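Local coordinates for protein leucyl-trna synthetase (Plasmodium falciparum, PDB 5FOC) that forms the editing domain of a cytosolic leucyl-tRNA synthetase, an enzyme that charges tRNA(Leu) with leucine and probably hydrolyses mischarged aminoacyl-tRNA, at residues Ile11-Phe25 / Ile218-Ile232. The protein carries 2 engineered substitutions. Sequence-based numbering, arbitrary orientation.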
ATOM      1  N   ILE A  11       2.432  -1.026   6.462  1.00 19.81           N
ATOM      2  CA  ILE A  11       2.887   0.359   6.626  1.00 20.78           C
ATOM      3  C   ILE A  11       1.716   1.255   6.265  1.00 17.85           C
ATOM      4  O   ILE A  11       1.034   1.018   5.283  1.00 20.57           O
ATOM      5  CB  ILE A  11       4.121   0.613   5.743  1.00 20.82           C
ATOM      6  CG1 ILE A  11       5.288  -0.313   6.207  1.00 25.69           C
ATOM      7  CG2 ILE A  11       4.563   2.076   5.794  1.00 22.67           C
ATOM      8  CD1 ILE A  11       6.527  -0.259   5.353  1.00 29.11           C
ATOM      9  N   LYS A  12       1.521   2.290   7.111  1.00 19.21           N
ATOM     10  CA  LYS A  12       0.493   3.312   6.845  1.00 18.17           C
ATOM     11  C   LYS A  12       0.941   4.213   5.714  1.00 17.20           C
ATOM     12  O   LYS A  12       1.935   4.877   5.840  1.00 20.47           O
ATOM     13  CB  LYS A  12       0.197   4.107   8.084  1.00 18.19           C
ATOM     14  CG  LYS A  12      -0.565   3.308   9.133  1.00 19.82           C
ATOM     15  CD  LYS A  12      -0.640   4.016  10.444  1.00 19.56           C
ATOM     16  CE  LYS A  12      -1.374   3.276  11.533  1.00 23.18           C
ATOM     17  NZ  LYS A  12      -1.271   4.051  12.777  1.00 26.58           N
ATOM     18  N   ILE A  13       0.246   4.116   4.606  1.00 18.10           N
ATOM     19  CA  ILE A  13       0.562   4.898   3.423  1.00 16.66           C
ATOM     20  C   ILE A  13      -0.541   5.974   3.309  1.00 16.68           C
ATOM     21  O   ILE A  13      -1.631   5.727   2.857  1.00 20.52           O
ATOM     22  CB  ILE A  13       0.683   4.022   2.143  1.00 16.76           C
ATOM     23  CG1 ILE A  13       1.856   3.048   2.258  1.00 17.75           C
ATOM     24  CG2 ILE A  13       0.884   4.871   0.905  1.00 18.67           C
ATOM     25  CD1 ILE A  13       1.956   2.066   1.106  1.00 20.61           C
ATOM     26  N   PHE A  14      -0.179   7.197   3.706  1.00 19.04           N
ATOM     27  CA  PHE A  14      -1.160   8.262   3.806  1.00 18.32           C
ATOM     28  C   PHE A  14      -1.339   8.896   2.420  1.00 18.89           C
ATOM     29  O   PHE A  14      -0.401   8.963   1.623  1.00 19.79           O
ATOM     30  CB  PHE A  14      -0.614   9.357   4.742  1.00 19.14           C
ATOM     31  CG  PHE A  14      -0.434   8.901   6.175  1.00 19.71           C
ATOM     32  CD1 PHE A  14      -1.493   8.918   7.066  1.00 23.72           C
ATOM     33  CD2 PHE A  14       0.790   8.447   6.613  1.00 21.29           C
ATOM     34  CE1 PHE A  14      -1.325   8.452   8.362  1.00 24.92           C
ATOM     35  CE2 PHE A  14       0.965   7.989   7.920  1.00 22.83           C
ATOM     36  CZ  PHE A  14      -0.093   7.976   8.785  1.00 22.70           C
ATOM     37  N   VAL A  15      -2.571   9.308   2.154  1.00 18.79           N
ATOM     38  CA  VAL A  15      -2.890  10.097   0.956  1.00 19.58           C
ATOM     39  C   VAL A  15      -2.611  11.597   1.189  1.00 22.58           C
ATOM     40  O   VAL A  15      -3.038  12.154   2.178  1.00 24.08           O
ATOM     41  CB  VAL A  15      -4.369   9.888   0.581  1.00 19.14           C
ATOM     42  CG1 VAL A  15      -4.860  10.866  -0.487  1.00 21.41           C
ATOM     43  CG2 VAL A  15      -4.614   8.426   0.161  1.00 22.96           C
ATOM     44  N   SER A  16      -1.830  12.164   0.266  1.00 22.09           N
ATOM     45  CA  SER A  16      -1.475  13.609   0.279  1.00 23.70           C
ATOM     46  C   SER A  16      -2.685  14.477  -0.088  1.00 22.51           C
ATOM     47  O   SER A  16      -3.041  15.354   0.672  1.00 34.16           O
ATOM     48  CB  SER A  16      -0.286  13.900  -0.677  1.00 27.67           C
ATOM     49  OG  SER A  16       0.801  12.999  -0.490  1.00 31.88           O
ATOM     50  N   ASN A  17      -3.322  14.195  -1.211  1.00 20.60           N
ATOM     51  CA  ASN A  17      -4.476  15.017  -1.657  1.00 22.14           C
ATOM     52  C   ASN A  17      -5.790  14.360  -1.387  1.00 19.99           C
ATOM     53  O   ASN A  17      -6.423  13.760  -2.265  1.00 25.23           O
ATOM     54  CB  ASN A  17      -4.368  15.439  -3.125  1.00 31.81           C
ATOM     55  CG  ASN A  17      -5.299  16.646  -3.487  1.00 35.01           C
ATOM     56  OD1 ASN A  17      -6.434  16.815  -2.988  1.00 31.47           O
ATOM     57  ND2 ASN A  17      -4.808  17.481  -4.378  1.00 47.64           N
ATOM     58  N   VAL A  18      -6.217  14.548  -0.162  1.00 20.33           N
ATOM     59  CA  VAL A  18      -7.465  14.012   0.316  1.00 22.55           C
ATOM     60  C   VAL A  18      -8.691  14.567  -0.338  1.00 21.85           C
ATOM     61  O   VAL A  18      -9.662  13.892  -0.535  1.00 23.02           O
ATOM     62  CB  VAL A  18      -7.558  13.984   1.874  1.00 23.75           C
ATOM     63  CG1 VAL A  18      -6.562  12.947   2.469  1.00 25.59           C
ATOM     64  CG2 VAL A  18      -7.449  15.361   2.518  1.00 27.54           C
ATOM     65  N   LYS A  19      -8.658  15.846  -0.796  1.00 22.39           N
ATOM     66  CA  LYS A  19      -9.780  16.311  -1.570  1.00 20.46           C
ATOM     67  C   LYS A  19      -9.955  15.615  -2.909  1.00 21.34           C
ATOM     68  O   LYS A  19     -11.061  15.370  -3.326  1.00 24.83           O
ATOM     69  CB  LYS A  19      -9.613  17.851  -1.831  1.00 20.29           C
ATOM     70  CG  LYS A  19      -9.775  18.631  -0.548  1.00 20.62           C
ATOM     71  CD  LYS A  19      -9.509  20.152  -0.741  1.00 21.96           C
ATOM     72  CE  LYS A  19      -9.607  20.892   0.583  1.00 21.30           C
ATOM     73  NZ  LYS A  19      -9.535  22.387   0.348  1.00 24.02           N
ATOM     74  N   ASP A  20      -8.863  15.271  -3.590  1.00 23.84           N
ATOM     75  CA  ASP A  20      -8.976  14.445  -4.814  1.00 23.55           C
ATOM     76  C   ASP A  20      -9.474  12.997  -4.487  1.00 23.70           C
ATOM     77  O   ASP A  20     -10.262  12.417  -5.240  1.00 23.83           O
ATOM     78  CB  ASP A  20      -7.626  14.336  -5.542  1.00 26.17           C
ATOM     79  CG  ASP A  20      -7.199  15.639  -6.201  1.00 29.11           C
ATOM     80  OD1 ASP A  20      -8.039  16.550  -6.476  1.00 38.80           O
ATOM     81  OD2 ASP A  20      -5.985  15.737  -6.481  1.00 31.37           O
ATOM     82  N   PHE A  21      -9.034  12.491  -3.332  1.00 19.38           N
ATOM     83  CA  PHE A  21      -9.557  11.211  -2.875  1.00 19.70           C
ATOM     84  C   PHE A  21     -11.087  11.276  -2.670  1.00 20.71           C
ATOM     85  O   PHE A  21     -11.817  10.370  -3.067  1.00 20.53           O
ATOM     86  CB  PHE A  21      -8.851  10.758  -1.583  1.00 20.03           C
ATOM     87  CG  PHE A  21      -9.200   9.301  -1.153  1.00 19.13           C
ATOM     88  CD1 PHE A  21     -10.307   9.030  -0.377  1.00 20.11           C
ATOM     89  CD2 PHE A  21      -8.397   8.278  -1.565  1.00 21.00           C
ATOM     90  CE1 PHE A  21     -10.642   7.687  -0.044  1.00 21.52           C
ATOM     91  CE2 PHE A  21      -8.708   6.940  -1.199  1.00 21.71           C
ATOM     92  CZ  PHE A  21      -9.806   6.679  -0.426  1.00 24.22           C
ATOM     93  N   TYR A  22     -11.578  12.335  -2.013  1.00 20.27           N
ATOM     94  CA  TYR A  22     -13.016  12.552  -1.880  1.00 20.39           C
ATOM     95  C   TYR A  22     -13.756  12.580  -3.248  1.00 19.91           C
ATOM     96  O   TYR A  22     -14.863  12.072  -3.362  1.00 21.73           O
ATOM     97  CB  TYR A  22     -13.242  13.894  -1.150  1.00 20.01           C
ATOM     98  CG  TYR A  22     -14.666  14.323  -0.989  1.00 21.52           C
ATOM     99  CD1 TYR A  22     -15.646  13.478  -0.478  1.00 24.25           C
ATOM    100  CD2 TYR A  22     -15.050  15.662  -1.301  1.00 24.06           C
ATOM    101  CE1 TYR A  22     -16.949  13.907  -0.327  1.00 24.43           C
ATOM    102  CE2 TYR A  22     -16.333  16.073  -1.133  1.00 24.36           C
ATOM    103  CZ  TYR A  22     -17.292  15.232  -0.659  1.00 21.75           C
ATOM    104  OH  TYR A  22     -18.587  15.643  -0.480  1.00 23.98           O
ATOM    105  N   SER A  23     -13.185  13.257  -4.259  1.00 20.19           N
ATOM    106  CA  SER A  23     -13.797  13.259  -5.608  1.00 22.08           C
ATOM    107  C   SER A  23     -13.919  11.823  -6.161  1.00 20.51           C
ATOM    108  O   SER A  23     -14.966  11.438  -6.687  1.00 22.12           O
ATOM    109  CB  SER A  23     -12.980  14.068  -6.595  1.00 24.48           C
ATOM    110  OG  SER A  23     -12.913  15.374  -6.129  1.00 34.59           O
ATOM    111  N   ILE A  24     -12.820  11.074  -6.035  1.00 20.53           N
ATOM    112  CA  ILE A  24     -12.809   9.670  -6.457  1.00 19.56           C
ATOM    113  C   ILE A  24     -13.900   8.870  -5.718  1.00 19.59           C
ATOM    114  O   ILE A  24     -14.692   8.176  -6.362  1.00 21.83           O
ATOM    115  CB  ILE A  24     -11.406   9.023  -6.286  1.00 20.38           C
ATOM    116  CG1 ILE A  24     -10.358   9.658  -7.214  1.00 22.74           C
ATOM    117  CG2 ILE A  24     -11.474   7.496  -6.521  1.00 20.49           C
ATOM    118  CD1 ILE A  24      -8.915   9.351  -6.830  1.00 24.15           C
ATOM    119  N   PHE A  25     -13.995   9.082  -4.415  1.00 18.19           N
ATOM    120  CA  PHE A  25     -14.976   8.427  -3.549  1.00 19.57           C
ATOM    121  C   PHE A  25     -16.394   8.713  -4.024  1.00 18.29           C
ATOM    122  O   PHE A  25     -17.218   7.815  -4.236  1.00 21.07           O
ATOM    123  CB  PHE A  25     -14.705   8.797  -2.086  1.00 20.03           C
ATOM    124  CG  PHE A  25     -15.657   8.209  -1.077  1.00 20.26           C
ATOM    125  CD1 PHE A  25     -16.941   8.676  -0.889  1.00 20.98           C
ATOM    126  CD2 PHE A  25     -15.258   7.076  -0.340  1.00 22.29           C
ATOM    127  CE1 PHE A  25     -17.817   8.129   0.042  1.00 21.49           C
ATOM    128  CE2 PHE A  25     -16.129   6.545   0.584  1.00 24.72           C
ATOM    129  CZ  PHE A  25     -17.394   6.997   0.755  1.00 21.80           C
ATOM    130  N   ILE A 218     -13.705   0.192  -4.747  1.00 21.90           N
ATOM    131  CA  ILE A 218     -13.205   0.968  -5.877  1.00 20.13           C
ATOM    132  C   ILE A 218     -12.106   0.199  -6.636  1.00 21.34           C
ATOM    133  O   ILE A 218     -11.145  -0.305  -6.019  1.00 21.02           O
ATOM    134  CB  ILE A 218     -12.746   2.398  -5.413  1.00 19.87           C
ATOM    135  CG1 ILE A 218     -13.888   3.119  -4.698  1.00 22.09           C
ATOM    136  CG2 ILE A 218     -12.207   3.178  -6.574  1.00 22.02           C
ATOM    137  CD1 ILE A 218     -13.504   4.455  -4.071  1.00 23.84           C
ATOM    138  N   LYS A 219     -12.229   0.124  -7.962  1.00 22.87           N
ATOM    139  CA  LYS A 219     -11.185  -0.542  -8.772  1.00 26.49           C
ATOM    140  C   LYS A 219      -9.884   0.229  -8.650  1.00 21.73           C
ATOM    141  O   LYS A 219      -9.880   1.481  -8.606  1.00 23.09           O
ATOM    142  CB  LYS A 219     -11.570  -0.725 -10.241  1.00 28.97           C
ATOM    143  CG  LYS A 219     -11.928  -2.166 -10.620  1.00 39.69           C
ATOM    144  CD  LYS A 219     -12.229  -2.316 -12.110  1.00 50.58           C
ATOM    145  CE  LYS A 219     -10.983  -2.220 -12.982  1.00 55.71           C
ATOM    146  NZ  LYS A 219     -11.332  -1.767 -14.357  1.00 60.96           N
ATOM    147  N   GLY A 220      -8.783  -0.473  -8.557  1.00 24.91           N
ATOM    148  CA  GLY A 220      -7.486   0.117  -8.296  1.00 20.20           C
ATOM    149  C   GLY A 220      -7.061   1.164  -9.310  1.00 19.72           C
ATOM    150  O   GLY A 220      -6.377   2.116  -8.943  1.00 23.29           O
ATOM    151  N   GLU A 221      -7.494   0.992 -10.556  1.00 20.75           N
ATOM    152  CA  GLU A 221      -7.157   1.913 -11.644  1.00 18.94           C
ATOM    153  C   GLU A 221      -7.504   3.363 -11.274  1.00 20.78           C
ATOM    154  O   GLU A 221      -6.823   4.316 -11.674  1.00 24.30           O
ATOM    155  CB  GLU A 221      -7.837   1.513 -12.951  1.00 26.78           C
ATOM    156  CG  GLU A 221      -9.344   1.480 -12.964  1.00 29.42           C
ATOM    157  CD  GLU A 221      -9.925   1.247 -14.361  1.00 38.88           C
ATOM    158  OE1 GLU A 221      -9.314   1.602 -15.383  1.00 48.66           O
ATOM    159  OE2 GLU A 221     -11.033   0.735 -14.449  1.00 48.51           O
ATOM    160  N   HIS A 222      -8.555   3.519 -10.491  1.00 23.20           N
ATOM    161  CA  HIS A 222      -9.020   4.854 -10.132  1.00 20.68           C
ATOM    162  C   HIS A 222      -8.134   5.590  -9.167  1.00 21.81           C
ATOM    163  O   HIS A 222      -8.192   6.850  -9.060  1.00 25.92           O
ATOM    164  CB  HIS A 222     -10.426   4.810  -9.614  1.00 23.90           C
ATOM    165  CG  HIS A 222     -11.390   4.320 -10.622  1.00 25.39           C
ATOM    166  ND1 HIS A 222     -11.553   4.927 -11.844  1.00 25.95           N
ATOM    167  CD2 HIS A 222     -12.201   3.234 -10.631  1.00 28.23           C
ATOM    168  CE1 HIS A 222     -12.466   4.285 -12.537  1.00 28.03           C
ATOM    169  NE2 HIS A 222     -12.847   3.230 -11.837  1.00 32.00           N
ATOM    170  N   PHE A 223      -7.267   4.873  -8.490  1.00 21.42           N
ATOM    171  CA  PHE A 223      -6.301   5.456  -7.569  1.00 21.19           C
ATOM    172  C   PHE A 223      -4.934   5.735  -8.169  1.00 20.00           C
ATOM    173  O   PHE A 223      -4.091   6.376  -7.510  1.00 21.17           O
ATOM    174  CB  PHE A 223      -6.115   4.570  -6.363  1.00 18.46           C
ATOM    175  CG  PHE A 223      -7.363   4.318  -5.563  1.00 19.44           C
ATOM    176  CD1 PHE A 223      -8.113   5.360  -5.015  1.00 25.12           C
ATOM    177  CD2 PHE A 223      -7.766   3.016  -5.276  1.00 21.38           C
ATOM    178  CE1 PHE A 223      -9.228   5.090  -4.233  1.00 24.30           C
ATOM    179  CE2 PHE A 223      -8.886   2.755  -4.513  1.00 26.50           C
ATOM    180  CZ  PHE A 223      -9.608   3.770  -3.978  1.00 25.33           C
ATOM    181  N   VAL A 224      -4.708   5.228  -9.388  1.00 20.36           N
ATOM    182  CA  VAL A 224      -3.424   5.393 -10.047  1.00 20.17           C
ATOM    183  C   VAL A 224      -3.171   6.878 -10.257  1.00 20.32           C
ATOM    184  O   VAL A 224      -4.016   7.605 -10.744  1.00 25.73           O
ATOM    185  CB  VAL A 224      -3.319   4.568 -11.346  1.00 20.23           C
ATOM    186  CG1 VAL A 224      -2.050   4.869 -12.120  1.00 23.02           C
ATOM    187  CG2 VAL A 224      -3.307   3.081 -10.955  1.00 18.84           C
ATOM    188  N   GLY A 225      -2.006   7.309  -9.803  1.00 21.13           N
ATOM    189  CA  GLY A 225      -1.592   8.745  -9.909  1.00 20.79           C
ATOM    190  C   GLY A 225      -1.776   9.558  -8.627  1.00 21.06           C
ATOM    191  O   GLY A 225      -1.201  10.643  -8.476  1.00 25.14           O
ATOM    192  N   LEU A 226      -2.603   9.086  -7.682  1.00 22.08           N
ATOM    193  CA  LEU A 226      -2.699   9.708  -6.382  1.00 21.43           C
ATOM    194  C   LEU A 226      -1.346   9.778  -5.718  1.00 22.60           C
ATOM    195  O   LEU A 226      -0.533   8.839  -5.791  1.00 22.46           O
ATOM    196  CB  LEU A 226      -3.620   8.967  -5.419  1.00 22.47           C
ATOM    197  CG  LEU A 226      -5.117   9.116  -5.459  1.00 27.13           C
ATOM    198  CD1 LEU A 226      -5.746   8.326  -4.310  1.00 30.15           C
ATOM    199  CD2 LEU A 226      -5.477  10.571  -5.284  1.00 28.92           C
ATOM    200  N   GLU A 227      -1.120  10.864  -5.009  1.00 22.20           N
ATOM    201  CA  GLU A 227       0.129  11.057  -4.288  1.00 20.70           C
ATOM    202  C   GLU A 227      -0.059  10.508  -2.875  1.00 19.60           C
ATOM    203  O   GLU A 227      -1.041  10.801  -2.195  1.00 20.81           O
ATOM    204  CB  GLU A 227       0.489  12.594  -4.308  1.00 20.77           C
ATOM    205  CG  GLU A 227       1.862  12.837  -3.698  1.00 21.78           C
ATOM    206  CD  GLU A 227       2.215  14.320  -3.562  1.00 30.95           C
ATOM    207  OE1 GLU A 227       1.272  15.103  -3.461  1.00 41.95           O
ATOM    208  OE2 GLU A 227       3.404  14.648  -3.506  1.00 33.68           O
ATOM    209  N   THR A 228       0.892   9.642  -2.466  1.00 19.26           N
ATOM    210  CA  THR A 228       0.920   9.097  -1.092  1.00 18.53           C
ATOM    211  C   THR A 228       2.271   9.359  -0.401  1.00 18.99           C
ATOM    212  O   THR A 228       3.268   9.724  -1.051  1.00 19.99           O
ATOM    213  CB  THR A 228       0.576   7.575  -1.072  1.00 19.38           C
ATOM    214  OG1 THR A 228       1.627   6.883  -1.712  1.00 19.67           O
ATOM    215  CG2 THR A 228      -0.774   7.313  -1.764  1.00 20.59           C
ATOM    216  N   TYR A 229       2.314   9.113   0.913  1.00 18.37           N
ATOM    217  CA  TYR A 229       3.567   9.182   1.634  1.00 18.18           C
ATOM    218  C   TYR A 229       3.459   8.288   2.879  1.00 18.58           C
ATOM    219  O   TYR A 229       2.359   7.951   3.302  1.00 19.79           O
ATOM    220  CB  TYR A 229       3.962  10.659   1.967  1.00 19.48           C
ATOM    221  CG  TYR A 229       3.046  11.276   2.961  1.00 20.38           C
ATOM    222  CD1 TYR A 229       1.802  11.755   2.578  1.00 20.83           C
ATOM    223  CD2 TYR A 229       3.382  11.310   4.316  1.00 22.39           C
ATOM    224  CE1 TYR A 229       0.923  12.300   3.507  1.00 21.39           C
ATOM    225  CE2 TYR A 229       2.490  11.804   5.261  1.00 22.31           C
ATOM    226  CZ  TYR A 229       1.270  12.328   4.849  1.00 25.24           C
ATOM    227  OH  TYR A 229       0.404  12.849   5.806  1.00 29.59           O
ATOM    228  N   THR A 230       4.615   7.991   3.450  1.00 19.44           N
ATOM    229  CA  THR A 230       4.670   7.338   4.775  1.00 18.88           C
ATOM    230  C   THR A 230       5.494   8.202   5.719  1.00 19.34           C
ATOM    231  O   THR A 230       6.154   9.185   5.247  1.00 21.17           O
ATOM    232  CB  THR A 230       5.362   5.947   4.710  1.00 19.67           C
ATOM    233  OG1 THR A 230       6.772   6.114   4.601  1.00 20.36           O
ATOM    234  CG2 THR A 230       4.792   5.079   3.584  1.00 19.88           C
ATOM    235  N   ASN A 231       5.521   7.908   7.008  1.00 20.68           N
ATOM    236  CA  ASN A 231       6.381   8.649   7.933  1.00 25.93           C
ATOM    237  C   ASN A 231       7.813   8.109   8.002  1.00 23.76           C
ATOM    238  O   ASN A 231       8.618   8.562   8.824  1.00 29.09           O
ATOM    239  CB  ASN A 231       5.746   8.714   9.326  1.00 26.79           C
ATOM    240  CG  ASN A 231       4.508   9.586   9.347  1.00 27.08           C
ATOM    241  OD1 ASN A 231       4.461  10.652   8.700  1.00 33.17           O
ATOM    242  ND2 ASN A 231       3.517   9.184  10.102  1.00 33.76           N
ATOM    243  N   ILE A 232       8.126   7.151   7.126  1.00 20.93           N
ATOM    244  CA  ILE A 232       9.435   6.567   7.042  1.00 20.37           C
ATOM    245  C   ILE A 232      10.177   6.951   5.767  1.00 20.76           C
ATOM    246  O   ILE A 232      11.406   6.943   5.748  1.00 24.28           O
ATOM    247  CB  ILE A 232       9.334   4.998   7.140  1.00 22.77           C
ATOM    248  CG1 ILE A 232       8.432   4.617   8.292  1.00 29.93           C
ATOM    249  CG2 ILE A 232      10.717   4.378   7.288  1.00 26.43           C
ATOM    250  CD1 ILE A 232       7.932   3.188   8.223  1.00 31.35           C
TER
HETATM  251  O   HOH W   1       3.768   5.844   7.853  1.00 25.36           O
HETATM  252  O   HOH W   2      -3.097  12.520  -3.217  1.00 29.83           O
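The carbonyl oxygen Glu227 O is gripped by two firm donors: Ser16 N at 2.9 Å, tilted from the carbonyl plane, and a water that also accepts from Asn17 N. Ser16 OG adds a weak, less certain approach. These bonds continue the antiparallel pairing of strands 11-15 and 227-229 past its end, a pairing in which Phe14 and Tyr229 form a hydrogen-bonded pair, Phe14 N reaching Tyr229 O at 2.7 Å and Tyr229 N reaching Phe14 O at 2.8 Å. Beyond Tyr229 a second water bridges Lys12 O and Asn231 N.

On one face of the sheet, Tyr229 holds CG between its backbone N and carbonyl carbon (chi1 68°), which folds the ring back across the neighbouring strand. Phe14 CB sits over one ring face, 3.8 Å from the Tyr229 centroid, a CH-pi contact, while the two rings are slid apart and barely overlap; Ser16 OG lies at the Tyr229 ring edge. On the other face one contact is tight: Ile13 CG2 presses on Thr228 CB at 3.4 Å. Thr228 OG1 is hydrogen-bonded to Leu238 O and Thr139 OG1.

After the strand, Asn17 N-caps helix 18-35, its OD1 accepting from Asp20 N. The first turns of the helix rest mainly on His222, Phe223 and Leu226. Phe21 and Phe223 lie nearly parallel but displaced (planes at 6°), Phe21 CE2 touching Phe223 CE1, with Leu226 CD1 at the edge of the Phe21 ring. Ile24 CD1 reaches Leu226 CD2 and His222 O, its CG2 meeting the Phe223 ring.

Strand 11-15 also pairs with strand 120-127, and strand 227-229 with 238-242, so the contact joins adjacent strands of the large mixed beta-sheet and packs a capped helix beside it, within the editing domain of a class I leucyl-tRNA synthetase.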